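Local coordinates for protein FimX (Pseudomonas aeruginosa PAO1, PDB 3HV8) that carries an EAL domain, a barrel-like alpha/beta fold, and holds the ligand C2E in a pocket at one end of its strands, at residues S225-V230 and A242-I247. Sequence-based numbering, arbitrary orientation.
Sequences SIVPFV and AGATYI. With C2E (9,9'-[(2R,3R,3aS,5S,7aR,9R,10R,10aS,12S,14aR)-3,5,10,12-tetrahydroxy-5,12-dioxidooctahydro-2H,7H-difuro[3,2-d:3',2'-j][1,3,7,9,2,8]tetraoxadiphosphacyclododecine-2,9-diyl]bis(2-amino-1,9-dihydro-6H-purin-6-one)), chain B.
I226 lays its CG1 branch across the base of Y246, CG1 to CB at 3.9 Å, where both side chains leave the same face of the sheet. With chi1 at -56°, CG1 of I226 stands beside its own backbone N, and the phenol ring is met obliquely, while the S225 carbonyl oxygen lies at the ring's edge, in its plane. Such beta-branched and aromatic residues suit extended backbone and pack over the face of the sheet. On the other face sit V227 and I247, joined by the loop residues A244 and V230: CG2 of V227 meets A244 CB at 3.9 Å, where a small methyl fits, and CG2 of V230 reaches I247 CB at 4.0 Å. L236 and L239 of helix 233-242 close over this apolar side.

The S225 carbonyl oxygen is gripped twice. T245 OG1 donates at 2.8 Å to S225 O, in the carbonyl plane on a lone pair, whereas Y246 N comes in at 3.0 Å nearly end-on to the same oxygen, its N-H bent to 133°. The S225 hydroxyl also takes part: the short side chain folds back over its own backbone (chi1 55°), and OG accepts from T245 N; H219 NE2 is a second partner of this oxygen. Two residues further on, V227 N gives a straighter bond, 2.9 Å, to Y246 O, continuing the parallel pairing, which V227 extends to Q248.

G243, with positive phi, ends helix 233-242 in a Schellman motif and turns the chain toward its strand. Beyond the pairing, F229 sets a ring face against a guanine of C2E, CE1 to N2 at 3.3 Å; F229 and V230, in the loop that follows the strand, line the ligand pocket. Strand 224-227, helix 233-242 and strand 246-247 thus form a beta-alpha-beta crossover, the repeating element of the barrel-like EAL domain.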
# COMPACT_ATOMS: atom_id res chain seq x y z
N SER A 225 13.14 2.18 1.09
CA SER A 225 12.30 3.19 1.74
C SER A 225 11.38 3.90 0.75
O SER A 225 11.77 4.24 -0.36
CB SER A 225 13.19 4.22 2.45
OG SER A 225 14.14 4.78 1.55
N ILE A 226 10.14 4.10 1.18
CA ILE A 226 9.19 4.93 0.44
C ILE A 226 8.75 6.03 1.39
O ILE A 226 8.30 5.75 2.50
CB ILE A 226 7.94 4.15 -0.01
CG1 ILE A 226 8.33 2.93 -0.85
CG2 ILE A 226 7.01 5.09 -0.77
CD1 ILE A 226 7.16 1.97 -1.16
N VAL A 227 8.89 7.29 0.98
CA VAL A 227 8.44 8.39 1.81
C VAL A 227 7.29 9.11 1.14
O VAL A 227 7.44 9.66 0.05
CB VAL A 227 9.56 9.40 2.09
CG1 VAL A 227 9.07 10.49 3.01
CG2 VAL A 227 10.73 8.68 2.75
N PRO A 228 6.12 9.09 1.77
CA PRO A 228 4.94 9.69 1.16
C PRO A 228 4.68 11.12 1.67
O PRO A 228 5.49 11.68 2.42
CB PRO A 228 3.82 8.77 1.66
CG PRO A 228 4.26 8.45 3.06
CD PRO A 228 5.78 8.36 3.01
N PHE A 229 3.54 11.66 1.26
CA PHE A 229 3.10 13.01 1.67
C PHE A 229 4.04 14.12 1.21
O PHE A 229 4.14 15.17 1.86
CB PHE A 229 2.86 13.07 3.19
CG PHE A 229 1.55 12.45 3.62
CD1 PHE A 229 0.55 13.23 4.18
CD2 PHE A 229 1.32 11.09 3.47
CE1 PHE A 229 -0.66 12.67 4.58
CE2 PHE A 229 0.11 10.52 3.87
CZ PHE A 229 -0.88 11.31 4.42
N VAL A 230 4.72 13.90 0.09
CA VAL A 230 5.55 14.96 -0.48
C VAL A 230 4.63 16.01 -1.11
O VAL A 230 3.95 15.74 -2.09
CB VAL A 230 6.55 14.41 -1.50
CG1 VAL A 230 7.38 15.56 -2.12
CG2 VAL A 230 7.48 13.39 -0.85
N ALA A 242 18.41 12.82 1.82
CA ALA A 242 18.38 11.85 2.91
C ALA A 242 18.51 10.41 2.40
O ALA A 242 18.74 9.49 3.18
CB ALA A 242 17.11 12.02 3.74
N GLY A 243 18.38 10.23 1.09
CA GLY A 243 18.61 8.93 0.47
C GLY A 243 17.38 8.06 0.25
O GLY A 243 17.51 6.88 -0.12
N ALA A 244 16.19 8.61 0.44
CA ALA A 244 14.96 7.85 0.20
C ALA A 244 15.01 7.14 -1.15
O ALA A 244 15.39 7.75 -2.16
CB ALA A 244 13.76 8.78 0.24
N THR A 245 14.60 5.87 -1.22
CA THR A 245 14.63 5.20 -2.52
C THR A 245 13.43 5.54 -3.42
O THR A 245 13.55 5.52 -4.65
CB THR A 245 14.84 3.67 -2.46
OG1 THR A 245 14.13 3.14 -1.35
CG2 THR A 245 16.32 3.35 -2.26
N TYR A 246 12.29 5.86 -2.80
CA TYR A 246 11.08 6.24 -3.50
C TYR A 246 10.35 7.32 -2.74
O TYR A 246 10.45 7.41 -1.51
CB TYR A 246 10.08 5.07 -3.63
CG TYR A 246 10.59 3.83 -4.33
CD1 TYR A 246 10.35 3.62 -5.68
CD2 TYR A 246 11.26 2.84 -3.61
CE1 TYR A 246 10.82 2.48 -6.32
CE2 TYR A 246 11.73 1.71 -4.25
CZ TYR A 246 11.49 1.53 -5.59
OH TYR A 246 11.94 0.38 -6.23
N ILE A 247 9.62 8.14 -3.49
CA ILE A 247 8.74 9.14 -2.90
C ILE A 247 7.35 9.14 -3.55
O ILE A 247 7.14 8.60 -4.64
CB ILE A 247 9.37 10.56 -2.97
CG1 ILE A 247 9.68 10.93 -4.42
CG2 ILE A 247 10.60 10.64 -2.06
CD1 ILE A 247 10.17 12.38 -4.58
P1 C2E B . -2.99 5.39 3.71
O2P C2E B . -1.53 4.80 4.02
O1P C2E B . -3.18 6.52 4.64
O5' C2E B . -3.15 6.06 2.27
C5' C2E B . -2.66 7.40 2.10
C4' C2E B . -3.75 8.48 2.24
O4' C2E B . -3.16 9.78 1.98
C3' C2E B . -4.72 8.24 1.09
O3' C2E B . -6.05 8.53 1.52
C2' C2E B . -4.22 9.18 -0.03
O2' C2E B . -5.25 9.62 -0.90
C1' C2E B . -3.69 10.35 0.79
N9 C2E B . -2.65 11.13 0.15
C8 C2E B . -1.88 10.77 -0.93
N7 C2E B . -0.93 11.66 -1.11
C5 C2E B . -1.06 12.64 -0.17
C6 C2E B . -0.35 13.83 0.10
O6 C2E B . 0.66 14.17 -0.52
N1 C2E B . -0.80 14.58 1.12
C2 C2E B . -1.89 14.22 1.85
N2 C2E B . -2.29 15.04 2.88
N3 C2E B . -2.56 13.12 1.60
C4 C2E B . -2.17 12.32 0.61
P11 C2E B . -7.20 7.47 1.11
O21 C2E B . -8.57 8.04 1.62
O11 C2E B . -7.14 7.15 -0.33
O5A C2E B . -6.80 6.15 1.90
C5A C2E B . -6.78 6.17 3.33
C4A C2E B . -6.55 4.77 3.89
O4A C2E B . -7.61 3.91 3.46
C3A C2E B . -5.27 4.09 3.38
O3A C2E B . -4.13 4.40 4.17
C2A C2E B . -5.62 2.62 3.64
O2A C2E B . -5.50 2.31 5.04
C1A C2E B . -7.11 2.59 3.32
N91 C2E B . -7.29 2.17 1.93
C81 C2E B . -7.33 2.95 0.81
N71 C2E B . -7.51 2.17 -0.23
C51 C2E B . -7.66 0.87 0.19
C61 C2E B . -7.91 -0.37 -0.43
O61 C2E B . -7.94 -0.52 -1.66
N11 C2E B . -8.00 -1.44 0.40
C21 C2E B . -7.87 -1.34 1.76
N21 C2E B . -7.94 -2.48 2.52
N31 C2E B . -7.62 -0.21 2.35
C41 C2E B . -7.53 0.89 1.59